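Local coordinates for protein L-Ribose isomerase (PDB 4Q0Q) that interconverts L-ribose and L-ribulose as an aldose-ketose isomerase of probable cupin-type beta-barrel fold, and is captured here with ribulose bound, at residues I17-Y22 and V45-G50; E24-A29 and A73-E78; Y38-K43 and D103-V108. All blocks are in the same frame, centred on the assembly; numbering follows the deposited sequence.

Contact 1. Residues I17-Y22 and V45-G50; sequences ITRREY and VNDSAG. With RUU (alpha-L-ribulofuranose), chain F; RUU (alpha-L-ribulofuranose), chain D; RUU (alpha-L-ribulofuranose), chain G.
Tyr22 drives its phenol into the backbone of segment 45-50, where the hydroxyl is gripped twice. It donates to the carbonyl of Asn46 (OH to O, 2.6 Å), in the carbonyl plane and on a lone pair, and accepts an almost straight bond from Gly50 (N to Tyr22 OH, 2.9 Å, 172° at the hydrogen). These two bonds fix where the ring ends. CE1 rests on the Gly50 backbone, 3.7 Å from Gly50 CA, while a ribulofuranose carbon lies at the CE2 edge (C5 to Tyr22 CE2, 3.3 Å). Beside the ring, Arg19 holds Asp47 end-on in a two-pronged salt bridge, NH1 to OD2 and NH2 to OD1, both 3.0 Å. The two planes are twisted 41° apart, and OD2 is approached from above the carboxylate plane. Bends at chi2 (49°) and chi3 swing the guanidinium towards the turn; Asp23 also binds NH2. Behind these groups, Asn46 OD1 accepts from Ser48 N (2.8 Å) in an Asx turn, within the type I turn 46-49, and Ser48 OG bonds Ala226 N. Thr18 and Glu21 form a capping box at the start of the helix, with Arg14 paired to Glu21. The contact joins the first turn of helix 19-35 to the loop and first residue of strand 50-52, outermost in its sheet within this chain, with Ile259 of the C-terminal tail packed on Arg19 and Tyr22.

Contact 2. Residues E24-A29 and A73-E78; sequences EWVREA and AMIIFE. With RUU (alpha-L-ribulofuranose), chain D; QDK (L-ribulose), chain E; RUU (alpha-L-ribulofuranose), chain G; RUU (alpha-L-ribulofuranose), chain F.
Ala73 begins the contact lightly, its CB 4.3 Å from CH2 at the far end of the Trp25 indole. The carbonyl of Met74 comes close to the same carbon (O to Trp25 CH2, 3.6 Å), while its side chain departs on the other face of the strand. Ile75 is the centre: its CD1 methyl sits over the five-membered ring of Trp25 in a CH-pi contact, 3.4 Å from the centroid and 15° off the normal, and CG1 lies over the same face nearer the benzo ring. The trans chi1 of Trp25 (179°) carries the indole past Ile75, the two side chains running in opposite directions. Packing is tight on the helix side, where Ile75 CD1 is only 3.3 Å from Ala29 CB. Phe77 returns towards the helix, edge on: CZ meets the Val26 carbonyl (O at 3.5 Å, in the ring plane), CE1 touches Val26 CG1 at 3.9 Å, and CE2 abuts Ala29. Glu78, at the end of the segment, does not meet the helix; its OE2 accepts from O3 of L-ribulose at 2.8 Å. Helix 19-35 therefore lies across one face of the sheet, the axis of segment 24-29 inclined 49° to that of strand segment 73-78. That strand runs between strands 50-52 and 101-108, with Phe61 set edge-to-face on Trp25 and Ile107 packed against Ala29.

Contact 3. Residues Y38-K43 and D103-V108; sequences YPITEK and DKLMIV. With RUU (alpha-L-ribulofuranose), chain J; RUU (alpha-L-ribulofuranose), chain C.
Tyr38 and Leu105 carry the apolar part of this contact, the ring lying flat on the leucine. Leu105 CB stands over the ring centre in a CH-pi contact, 3.7 Å from the centroid and 10° off the normal. Both leucine methyls continue along the same residue: CD1 reaches Tyr38 CD1 at 3.9 Å, and CD2 reaches Tyr38 CB at 3.8 Å. The opposite face of the ring is covered near its rim by Pro39 CD, so the phenol is sandwiched between its own chain neighbour and the strand. Ile40 adds a looser touch, CD1 to Leu105 CD2 at 4.5 Å.

The polar part is at the far end of the ring. Tyr38 OH donates to Asp103 OD1 over a short 2.6 Å, meeting that oxygen from above the carboxylate plane, 41° out of it. A trans chi1 (-166°) sends the Tyr38 ring across to the strand, so that its hydroxyl arrives at the aspartate. Ser79 OG of the neighbouring strand is a second hydrogen-bond partner of this hydroxyl. The other carboxylate oxygen, OD2, makes a salt bridge with Lys190 of the third subunit, which would tend to keep the aspartate negative and favour its role as acceptor. Hence a buried phenol, an aspartate and a subunit interface are linked in one polar chain.

Pro39 centres an inverse gamma turn, bending the loop just after Tyr38. A loop pressed by its aromatic residue onto alternate side chains, Asp103 and Leu105, of one strand face forms a cover over an antiparallel beta-sheet, here one of the two sheets of what is probably a cupin-type barrel.

Overall arrangement
The three contacts adjoin one another; contacts 2 and 3 lie on the same sheet, which contact 1 reaches at Gly50. Contacts 1 and 2 share helix 19-35, with centres about 8 Å apart; Ala49 O meets Ile76 N at 3.0 Å. Contacts 2 and 3, their centres also about 8 Å apart, use adjacent antiparallel strands, with Phe77 O 2.8 Å from Leu105 N. Contacts 1 and 3 (centres about 14 Å apart) meet through Val45 and Ile40. One ribulofuranose touches Tyr22 and is hydrogen-bonded by Arg27. On the other sheet face, the side chain of Met74, packed on Met106, lies about 8 Å from a cobalt ion that probably marks the active site, as in metal-dependent cupin-type isomerases.

Contact 1. Residues I17-Y22 and V45-G50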
loop_
_atom_site.group_PDB
_atom_site.type_symbol
_atom_site.label_atom_id
_atom_site.label_comp_id
_atom_site.label_asym_id
_atom_site.label_seq_id
_atom_site.Cartn_x
_atom_site.Cartn_y
_atom_site.Cartn_z
ATOM N N ILE A 17 -29.125 12.823 7.488
ATOM C CA ILE A 17 -28.057 12.126 8.184
ATOM C C ILE A 17 -27.519 13.068 9.253
ATOM O O ILE A 17 -27.329 14.256 9.000
ATOM C CB ILE A 17 -26.929 11.742 7.192
ATOM C CG1 ILE A 17 -25.784 11.050 7.928
ATOM C CG2 ILE A 17 -26.423 12.980 6.472
ATOM C CD1 ILE A 17 -24.679 10.588 7.004
ATOM N N THR A 18 -27.290 12.548 10.452
ATOM C CA THR A 18 -26.780 13.391 11.523
ATOM C C THR A 18 -25.348 13.800 11.249
ATOM O O THR A 18 -24.622 13.126 10.514
ATOM C CB THR A 18 -26.801 12.683 12.884
ATOM O OG1 THR A 18 -25.839 11.618 12.893
ATOM C CG2 THR A 18 -28.188 12.136 13.172
ATOM N N ARG A 19 -24.951 14.918 11.840
ATOM C CA ARG A 19 -23.600 15.422 11.693
ATOM C C ARG A 19 -22.606 14.325 12.071
ATOM O O ARG A 19 -21.596 14.139 11.394
ATOM C CB ARG A 19 -23.407 16.655 12.583
ATOM C CG ARG A 19 -21.970 17.129 12.718
ATOM C CD ARG A 19 -21.278 17.255 11.370
ATOM N NE ARG A 19 -21.916 18.224 10.485
ATOM C CZ ARG A 19 -21.452 18.535 9.279
ATOM N NH1 ARG A 19 -22.084 19.426 8.522
ATOM N NH2 ARG A 19 -20.351 17.948 8.827
ATOM N N ARG A 20 -22.902 13.592 13.142
ATOM C CA ARG A 20 -22.025 12.518 13.595
ATOM C C ARG A 20 -21.930 11.388 12.572
ATOM O O ARG A 20 -20.840 10.902 12.274
ATOM C CB ARG A 20 -22.502 11.949 14.934
ATOM C CG ARG A 20 -21.697 10.736 15.390
ATOM C CD ARG A 20 -22.185 10.156 16.710
ATOM N NE ARG A 20 -21.561 8.863 16.976
ATOM C CZ ARG A 20 -21.753 8.149 18.080
ATOM N NH1 ARG A 20 -22.556 8.601 19.037
ATOM N NH2 ARG A 20 -21.147 6.979 18.229
ATOM N N GLU A 21 -23.067 10.959 12.040
ATOM C CA GLU A 21 -23.049 9.892 11.048
ATOM C C GLU A 21 -22.278 10.332 9.806
ATOM O O GLU A 21 -21.502 9.554 9.255
ATOM C CB GLU A 21 -24.470 9.486 10.658
ATOM C CG GLU A 21 -25.250 8.777 11.752
ATOM C CD GLU A 21 -26.679 8.502 11.333
ATOM O OE1 GLU A 21 -27.296 9.409 10.738
ATOM O OE2 GLU A 21 -27.188 7.393 11.600
ATOM N N TYR A 22 -22.485 11.579 9.380
ATOM C CA TYR A 22 -21.816 12.103 8.194
ATOM C C TYR A 22 -20.301 12.160 8.335
ATOM O O TYR A 22 -19.570 11.634 7.492
ATOM C CB TYR A 22 -22.319 13.509 7.844
ATOM C CG TYR A 22 -21.748 14.007 6.533
ATOM C CD1 TYR A 22 -22.324 13.635 5.315
ATOM C CD2 TYR A 22 -20.582 14.774 6.502
ATOM C CE1 TYR A 22 -21.752 14.010 4.101
ATOM C CE2 TYR A 22 -19.996 15.154 5.285
ATOM C CZ TYR A 22 -20.587 14.766 4.092
ATOM O OH TYR A 22 -20.011 15.113 2.889
ATOM N N VAL A 45 -12.302 16.767 1.833
ATOM C CA VAL A 45 -13.108 16.180 2.889
ATOM C C VAL A 45 -14.099 17.251 3.332
ATOM O O VAL A 45 -13.866 17.964 4.306
ATOM C CB VAL A 45 -12.220 15.759 4.076
ATOM C CG1 VAL A 45 -13.032 14.970 5.089
ATOM C CG2 VAL A 45 -11.045 14.933 3.565
ATOM N N ASN A 46 -15.206 17.355 2.608
ATOM C CA ASN A 46 -16.224 18.366 2.888
ATOM C C ASN A 46 -17.643 17.805 2.982
ATOM O O ASN A 46 -17.856 16.597 2.900
ATOM C CB ASN A 46 -16.177 19.430 1.800
ATOM C CG ASN A 46 -16.244 18.832 0.410
ATOM O OD1 ASN A 46 -17.187 18.113 0.076
ATOM N ND2 ASN A 46 -15.239 19.118 -0.407
ATOM N N ASP A 47 -18.614 18.700 3.149
ATOM C CA ASP A 47 -20.014 18.302 3.265
ATOM C C ASP A 47 -20.661 17.864 1.951
ATOM O O ASP A 47 -21.868 17.637 1.902
ATOM C CB ASP A 47 -20.838 19.433 3.894
ATOM C CG ASP A 47 -20.550 19.605 5.373
ATOM O OD1 ASP A 47 -19.845 18.746 5.946
ATOM O OD2 ASP A 47 -21.035 20.593 5.968
ATOM N N SER A 48 -19.866 17.743 0.890
ATOM C CA SER A 48 -20.391 17.305 -0.398
ATOM C C SER A 48 -19.869 15.923 -0.790
ATOM O O SER A 48 -20.364 15.318 -1.741
ATOM C CB SER A 48 -20.022 18.302 -1.498
ATOM O OG SER A 48 -20.689 19.534 -1.322
ATOM N N ALA A 49 -18.875 15.432 -0.052
ATOM C CA ALA A 49 -18.266 14.131 -0.329
ATOM C C ALA A 49 -19.218 12.957 -0.149
ATOM O O ALA A 49 -19.212 12.016 -0.939
ATOM C CB ALA A 49 -17.027 13.938 0.559
ATOM N N GLY A 50 -20.025 13.007 0.903
ATOM C CA GLY A 50 -20.978 11.947 1.158
ATOM C C GLY A 50 -22.256 12.240 0.400
ATOM O O GLY A 50 -22.938 13.222 0.677
HETATM C C1 RUU F . -15.574 19.770 6.878
HETATM O O1 RUU F . -16.574 20.685 6.446
HETATM C C2 RUU F . -16.194 18.496 7.418
HETATM O O2 RUU F . -16.700 18.719 8.726
HETATM C C3 RUU F . -15.238 17.306 7.427
HETATM O O3 RUU F . -14.819 17.032 8.753
HETATM C C4 RUU F . -16.064 16.134 6.902
HETATM O O4 RUU F . -16.460 15.310 7.987
HETATM C C5 RUU F . -17.299 16.755 6.251
HETATM O O5 RUU F . -17.297 18.155 6.566
HETATM C C1 RUU D . -15.259 15.533 -3.785
HETATM O O1 RUU D . -14.433 15.982 -2.716
HETATM C C2 RUU D . -16.590 16.269 -3.817
HETATM O O2 RUU D . -17.543 15.588 -3.017
HETATM C C3 RUU D . -17.150 16.460 -5.225
HETATM O O3 RUU D . -18.234 15.568 -5.432
HETATM C C4 RUU D . -17.655 17.904 -5.248
HETATM O O4 RUU D . -19.049 17.928 -4.974
HETATM C C5 RUU D . -16.907 18.601 -4.113
HETATM O O5 RUU D . -16.386 17.574 -3.253
HETATM C C1 RUU G . -17.576 16.326 14.562
HETATM O O1 RUU G . -16.261 16.703 14.949
HETATM C C2 RUU G . -18.146 15.272 15.494
HETATM O O2 RUU G . -17.854 13.975 14.994
HETATM C C3 RUU G . -19.646 15.417 15.724
HETATM O O3 RUU G . -20.346 14.450 14.959
HETATM C C4 RUU G . -19.840 15.143 17.219
HETATM O O4 RUU G . -20.298 13.812 17.407
HETATM C C5 RUU G . -18.456 15.303 17.845
HETATM O O5 RUU G . -17.506 15.412 16.772
#

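Contact 2. Residues E24-A29 and A73-E78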
loop_
_atom_site.group_PDB
_atom_site.type_symbol
_atom_site.label_atom_id
_atom_site.label_comp_id
_atom_site.label_asym_id
_atom_site.label_seq_id
_atom_site.Cartn_x
_atom_site.Cartn_y
_atom_site.Cartn_z
ATOM N N GLU A 24 -18.305 10.697 10.527
ATOM C CA GLU A 24 -17.697 9.383 10.712
ATOM C C GLU A 24 -17.624 8.634 9.389
ATOM O O GLU A 24 -16.631 7.964 9.096
ATOM C CB GLU A 24 -18.494 8.556 11.722
ATOM C CG GLU A 24 -18.627 9.205 13.096
ATOM C CD GLU A 24 -19.287 8.290 14.111
ATOM O OE1 GLU A 24 -20.148 7.480 13.710
ATOM O OE2 GLU A 24 -18.957 8.385 15.310
ATOM N N TRP A 25 -18.683 8.753 8.596
ATOM C CA TRP A 25 -18.765 8.101 7.297
ATOM C C TRP A 25 -17.667 8.645 6.387
ATOM O O TRP A 25 -16.860 7.885 5.844
ATOM C CB TRP A 25 -20.163 8.359 6.697
ATOM C CG TRP A 25 -20.440 7.788 5.322
ATOM C CD1 TRP A 25 -19.981 6.611 4.804
ATOM C CD2 TRP A 25 -21.318 8.344 4.329
ATOM N NE1 TRP A 25 -20.518 6.399 3.553
ATOM C CE2 TRP A 25 -21.341 7.448 3.237
ATOM C CE3 TRP A 25 -22.089 9.514 4.259
ATOM C CZ2 TRP A 25 -22.106 7.684 2.086
ATOM C CZ3 TRP A 25 -22.853 9.747 3.109
ATOM C CH2 TRP A 25 -22.851 8.833 2.041
ATOM N N VAL A 26 -17.623 9.967 6.252
ATOM C CA VAL A 26 -16.648 10.619 5.392
ATOM C C VAL A 26 -15.209 10.564 5.907
ATOM O O VAL A 26 -14.291 10.331 5.130
ATOM C CB VAL A 26 -17.053 12.079 5.126
ATOM C CG1 VAL A 26 -15.982 12.785 4.326
ATOM C CG2 VAL A 26 -18.370 12.109 4.348
ATOM N N ARG A 27 -15.008 10.767 7.205
ATOM C CA ARG A 27 -13.659 10.719 7.758
ATOM C C ARG A 27 -13.042 9.328 7.651
ATOM O O ARG A 27 -11.874 9.200 7.291
ATOM C CB ARG A 27 -13.658 11.201 9.212
ATOM C CG ARG A 27 -13.852 12.709 9.325
ATOM C CD ARG A 27 -14.006 13.154 10.769
ATOM N NE ARG A 27 -14.364 14.568 10.867
ATOM C CZ ARG A 27 -14.640 15.197 12.008
ATOM N NH1 ARG A 27 -14.600 14.541 13.161
ATOM N NH2 ARG A 27 -14.956 16.485 11.994
ATOM N N GLU A 28 -13.813 8.289 7.961
ATOM C CA GLU A 28 -13.296 6.929 7.850
ATOM C C GLU A 28 -12.912 6.641 6.404
ATOM O O GLU A 28 -11.880 6.022 6.143
ATOM C CB GLU A 28 -14.335 5.895 8.294
ATOM C CG GLU A 28 -14.455 5.705 9.795
ATOM C CD GLU A 28 -13.187 5.144 10.437
ATOM O OE1 GLU A 28 -12.256 4.736 9.713
ATOM O OE2 GLU A 28 -13.129 5.110 11.680
ATOM N N ALA A 29 -13.752 7.090 5.471
ATOM C CA ALA A 29 -13.519 6.867 4.049
ATOM C C ALA A 29 -12.252 7.565 3.582
ATOM O O ALA A 29 -11.500 7.018 2.786
ATOM C CB ALA A 29 -14.724 7.350 3.228
ATOM N N ALA A 73 -26.261 5.466 -2.191
ATOM C CA ALA A 73 -25.446 6.430 -1.467
ATOM C C ALA A 73 -23.991 6.044 -1.719
ATOM O O ALA A 73 -23.688 4.870 -1.949
ATOM C CB ALA A 73 -25.747 6.364 0.019
ATOM N N MET A 74 -23.098 7.024 -1.661
ATOM C CA MET A 74 -21.686 6.762 -1.894
ATOM C C MET A 74 -20.849 7.959 -1.501
ATOM O O MET A 74 -21.364 9.048 -1.248
ATOM C CB MET A 74 -21.444 6.478 -3.374
ATOM C CG MET A 74 -21.466 7.738 -4.230
ATOM S SD MET A 74 -21.588 7.412 -5.997
ATOM C CE MET A 74 -19.934 6.804 -6.341
ATOM N N ILE A 75 -19.540 7.748 -1.470
ATOM C CA ILE A 75 -18.616 8.806 -1.143
ATOM C C ILE A 75 -17.730 9.028 -2.359
ATOM O O ILE A 75 -17.349 8.077 -3.042
ATOM C CB ILE A 75 -17.751 8.431 0.083
ATOM C CG1 ILE A 75 -18.603 8.554 1.347
ATOM C CG2 ILE A 75 -16.499 9.318 0.151
ATOM C CD1 ILE A 75 -17.910 8.117 2.601
ATOM N N ILE A 76 -17.438 10.292 -2.638
ATOM C CA ILE A 76 -16.580 10.648 -3.752
ATOM C C ILE A 76 -15.620 11.755 -3.333
ATOM O O ILE A 76 -16.039 12.817 -2.867
ATOM C CB ILE A 76 -17.386 11.149 -4.967
ATOM C CG1 ILE A 76 -18.304 10.037 -5.486
ATOM C CG2 ILE A 76 -16.430 11.625 -6.059
ATOM C CD1 ILE A 76 -19.185 10.447 -6.654
ATOM N N PHE A 77 -14.330 11.491 -3.493
ATOM C CA PHE A 77 -13.296 12.462 -3.178
ATOM C C PHE A 77 -12.682 12.854 -4.511
ATOM O O PHE A 77 -11.988 12.058 -5.137
ATOM C CB PHE A 77 -12.231 11.844 -2.274
ATOM C CG PHE A 77 -12.721 11.529 -0.885
ATOM C CD1 PHE A 77 -13.199 12.543 -0.058
ATOM C CD2 PHE A 77 -12.674 10.230 -0.394
ATOM C CE1 PHE A 77 -13.621 12.265 1.247
ATOM C CE2 PHE A 77 -13.092 9.939 0.904
ATOM C CZ PHE A 77 -13.566 10.962 1.727
ATOM N N GLU A 78 -12.960 14.080 -4.943
ATOM C CA GLU A 78 -12.461 14.588 -6.213
ATOM C C GLU A 78 -11.110 15.286 -6.060
ATOM O O GLU A 78 -11.019 16.348 -5.439
ATOM C CB GLU A 78 -13.501 15.546 -6.796
ATOM C CG GLU A 78 -13.160 16.169 -8.125
ATOM C CD GLU A 78 -14.287 17.044 -8.648
ATOM O OE1 GLU A 78 -15.189 16.520 -9.338
ATOM O OE2 GLU A 78 -14.276 18.258 -8.354
HETATM C C1 RUU D . -15.259 15.533 -3.785
HETATM O O1 RUU D . -14.433 15.982 -2.716
HETATM C C2 RUU D . -16.590 16.269 -3.817
HETATM O O2 RUU D . -17.543 15.588 -3.017
HETATM C C3 RUU D . -17.150 16.460 -5.225
HETATM O O3 RUU D . -18.234 15.568 -5.432
HETATM C C4 RUU D . -17.655 17.904 -5.248
HETATM O O4 RUU D . -19.049 17.928 -4.974
HETATM C C5 RUU D . -16.907 18.601 -4.113
HETATM O O5 RUU D . -16.386 17.574 -3.253
HETATM C C1 QDK E . -9.294 18.765 -5.746
HETATM O O1 QDK E . -9.695 18.805 -4.392
HETATM C C2 QDK E . -9.976 19.874 -6.506
HETATM O O2 QDK E . -9.877 21.042 -6.123
HETATM C C3 QDK E . -10.931 19.526 -7.636
HETATM O O3 QDK E . -12.267 19.781 -7.228
HETATM C C4 QDK E . -10.597 20.357 -8.875
HETATM O O4 QDK E . -10.849 21.731 -8.616
HETATM C C5 QDK E . -9.135 20.155 -9.249
HETATM O O5 QDK E . -8.848 20.837 -10.455
HETATM C C1 RUU G . -17.576 16.326 14.562
HETATM O O1 RUU G . -16.261 16.703 14.949
HETATM C C2 RUU G . -18.146 15.272 15.494
HETATM O O2 RUU G . -17.854 13.975 14.994
HETATM C C3 RUU G . -19.646 15.417 15.724
HETATM O O3 RUU G . -20.346 14.450 14.959
HETATM C C4 RUU G . -19.840 15.143 17.219
HETATM O O4 RUU G . -20.298 13.812 17.407
HETATM C C5 RUU G . -18.456 15.303 17.845
HETATM O O5 RUU G . -17.506 15.412 16.772
HETATM C C1 RUU F . -15.574 19.770 6.878
HETATM O O1 RUU F . -16.574 20.685 6.446
HETATM C C2 RUU F . -16.194 18.496 7.418
HETATM O O2 RUU F . -16.700 18.719 8.726
HETATM C C3 RUU F . -15.238 17.306 7.427
HETATM O O3 RUU F . -14.819 17.032 8.753
HETATM C C4 RUU F . -16.064 16.134 6.902
HETATM O O4 RUU F . -16.460 15.310 7.987
HETATM C C5 RUU F . -17.299 16.755 6.251
HETATM O O5 RUU F . -17.297 18.155 6.566
#

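Contact 3. Residues Y38-K43 and D103-V108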
loop_
_atom_site.group_PDB
_atom_site.type_symbol
_atom_site.label_atom_id
_atom_site.label_comp_id
_atom_site.label_asym_id
_atom_site.label_seq_id
_atom_site.Cartn_x
_atom_site.Cartn_y
_atom_site.Cartn_z
ATOM N N TYR A 38 -4.272 7.394 -2.010
ATOM C CA TYR A 38 -4.940 8.359 -2.876
ATOM C C TYR A 38 -4.665 9.722 -2.245
ATOM O O TYR A 38 -4.787 9.883 -1.036
ATOM C CB TYR A 38 -6.447 8.117 -2.943
ATOM C CG TYR A 38 -7.097 8.870 -4.082
ATOM C CD1 TYR A 38 -7.002 8.401 -5.400
ATOM C CD2 TYR A 38 -7.782 10.061 -3.854
ATOM C CE1 TYR A 38 -7.577 9.105 -6.455
ATOM C CE2 TYR A 38 -8.361 10.775 -4.905
ATOM C CZ TYR A 38 -8.257 10.292 -6.200
ATOM O OH TYR A 38 -8.847 10.991 -7.235
ATOM N N PRO A 39 -4.299 10.720 -3.059
ATOM C CA PRO A 39 -4.004 12.066 -2.551
ATOM C C PRO A 39 -5.221 12.871 -2.110
ATOM O O PRO A 39 -5.729 13.707 -2.862
ATOM C CB PRO A 39 -3.284 12.714 -3.721
ATOM C CG PRO A 39 -4.008 12.121 -4.909
ATOM C CD PRO A 39 -4.118 10.656 -4.523
ATOM N N ILE A 40 -5.687 12.618 -0.891
ATOM C CA ILE A 40 -6.841 13.341 -0.368
ATOM C C ILE A 40 -6.372 14.531 0.451
ATOM O O ILE A 40 -5.671 14.372 1.452
ATOM C CB ILE A 40 -7.731 12.429 0.510
ATOM C CG1 ILE A 40 -8.341 11.319 -0.355
ATOM C CG2 ILE A 40 -8.852 13.251 1.159
ATOM C CD1 ILE A 40 -9.101 10.274 0.414
ATOM N N THR A 41 -6.738 15.727 0.007
ATOM C CA THR A 41 -6.367 16.952 0.709
ATOM C C THR A 41 -7.534 17.363 1.606
ATOM O O THR A 41 -8.617 16.791 1.515
ATOM C CB THR A 41 -6.041 18.097 -0.281
ATOM O OG1 THR A 41 -7.174 18.352 -1.116
ATOM C CG2 THR A 41 -4.853 17.720 -1.160
ATOM N N GLU A 42 -7.311 18.345 2.471
ATOM C CA GLU A 42 -8.352 18.799 3.389
ATOM C C GLU A 42 -9.613 19.313 2.707
ATOM O O GLU A 42 -10.721 18.974 3.121
ATOM C CB GLU A 42 -7.802 19.887 4.314
ATOM C CG GLU A 42 -6.824 19.378 5.349
ATOM C CD GLU A 42 -6.365 20.467 6.302
ATOM O OE1 GLU A 42 -7.233 21.106 6.937
ATOM O OE2 GLU A 42 -5.137 20.679 6.417
ATOM N N LYS A 43 -9.456 20.129 1.670
ATOM C CA LYS A 43 -10.613 20.673 0.973
ATOM C C LYS A 43 -11.482 19.610 0.306
ATOM O O LYS A 43 -12.619 19.885 -0.067
ATOM C CB LYS A 43 -10.184 21.707 -0.069
ATOM C CG LYS A 43 -9.315 21.172 -1.195
ATOM C CD LYS A 43 -9.204 22.194 -2.326
ATOM C CE LYS A 43 -8.631 23.521 -1.833
ATOM N NZ LYS A 43 -8.539 24.544 -2.921
ATOM N N ASP A 103 -10.336 13.276 -11.860
ATOM C CA ASP A 103 -9.816 12.131 -11.107
ATOM C C ASP A 103 -10.502 12.138 -9.745
ATOM O O ASP A 103 -10.541 13.166 -9.075
ATOM C CB ASP A 103 -8.300 12.277 -10.912
ATOM C CG ASP A 103 -7.623 10.971 -10.529
ATOM O OD1 ASP A 103 -8.153 10.249 -9.663
ATOM O OD2 ASP A 103 -6.542 10.670 -11.093
ATOM N N LYS A 104 -11.060 11.008 -9.337
ATOM C CA LYS A 104 -11.715 10.947 -8.046
ATOM C C LYS A 104 -11.721 9.534 -7.496
ATOM O O LYS A 104 -11.629 8.561 -8.242
ATOM C CB LYS A 104 -13.152 11.473 -8.144
ATOM C CG LYS A 104 -14.129 10.535 -8.837
ATOM C CD LYS A 104 -14.716 11.168 -10.100
ATOM C CE LYS A 104 -13.641 11.393 -11.156
ATOM N NZ LYS A 104 -14.182 11.955 -12.432
ATOM N N LEU A 105 -11.809 9.434 -6.173
ATOM C CA LEU A 105 -11.854 8.149 -5.507
ATOM C C LEU A 105 -13.304 7.950 -5.080
ATOM O O LEU A 105 -13.900 8.837 -4.466
ATOM C CB LEU A 105 -10.950 8.154 -4.278
ATOM C CG LEU A 105 -10.737 6.770 -3.674
ATOM C CD1 LEU A 105 -9.945 5.918 -4.667
ATOM C CD2 LEU A 105 -10.003 6.883 -2.339
ATOM N N MET A 106 -13.874 6.800 -5.419
ATOM C CA MET A 106 -15.253 6.523 -5.061
ATOM C C MET A 106 -15.307 5.363 -4.079
ATOM O O MET A 106 -14.657 4.338 -4.273
ATOM C CB MET A 106 -16.069 6.214 -6.325
ATOM C CG MET A 106 -16.012 7.347 -7.358
ATOM S SD MET A 106 -17.116 7.133 -8.788
ATOM C CE MET A 106 -16.366 5.732 -9.580
ATOM N N ILE A 107 -16.066 5.545 -3.006
ATOM C CA ILE A 107 -16.187 4.509 -2.000
ATOM C C ILE A 107 -17.649 4.143 -1.802
ATOM O O ILE A 107 -18.478 4.988 -1.466
ATOM C CB ILE A 107 -15.551 4.958 -0.663
ATOM C CG1 ILE A 107 -14.089 5.347 -0.911
ATOM C CG2 ILE A 107 -15.645 3.828 0.372
ATOM C CD1 ILE A 107 -13.338 5.773 0.324
ATOM N N VAL A 108 -17.943 2.869 -2.034
ATOM C CA VAL A 108 -19.287 2.327 -1.930
ATOM C C VAL A 108 -19.309 1.168 -0.945
ATOM O O VAL A 108 -18.536 0.217 -1.066
ATOM C CB VAL A 108 -19.769 1.834 -3.319
ATOM C CG1 VAL A 108 -21.154 1.216 -3.223
ATOM C CG2 VAL A 108 -19.757 2.996 -4.295
HETATM C C1 RUU J . -0.660 7.618 2.416
HETATM O O1 RUU J . 0.615 7.400 3.002
HETATM C C2 RUU J . -0.656 8.837 1.510
HETATM O O2 RUU J . 0.378 8.724 0.541
HETATM C C3 RUU J . -0.526 10.153 2.275
HETATM O O3 RUU J . 0.420 10.989 1.624
HETATM C C4 RUU J . -1.908 10.801 2.212
HETATM O O4 RUU J . -1.785 12.171 1.859
HETATM C C5 RUU J . -2.663 10.051 1.117
HETATM O O5 RUU J . -1.919 8.859 0.823
HETATM C C1 RUU C . -19.624 7.607 -11.701
HETATM O O1 RUU C . -20.372 6.900 -12.685
HETATM C C2 RUU C . -20.195 8.990 -11.484
HETATM O O2 RUU C . -20.229 9.703 -12.713
HETATM C C3 RUU C . -19.483 9.826 -10.432
HETATM O O3 RUU C . -18.498 10.643 -11.041
HETATM C C4 RUU C . -20.623 10.699 -9.893
HETATM O O4 RUU C . -20.809 11.809 -10.763
HETATM C C5 RUU C . -21.843 9.790 -9.994
HETATM O O5 RUU C . -21.547 8.834 -11.026
#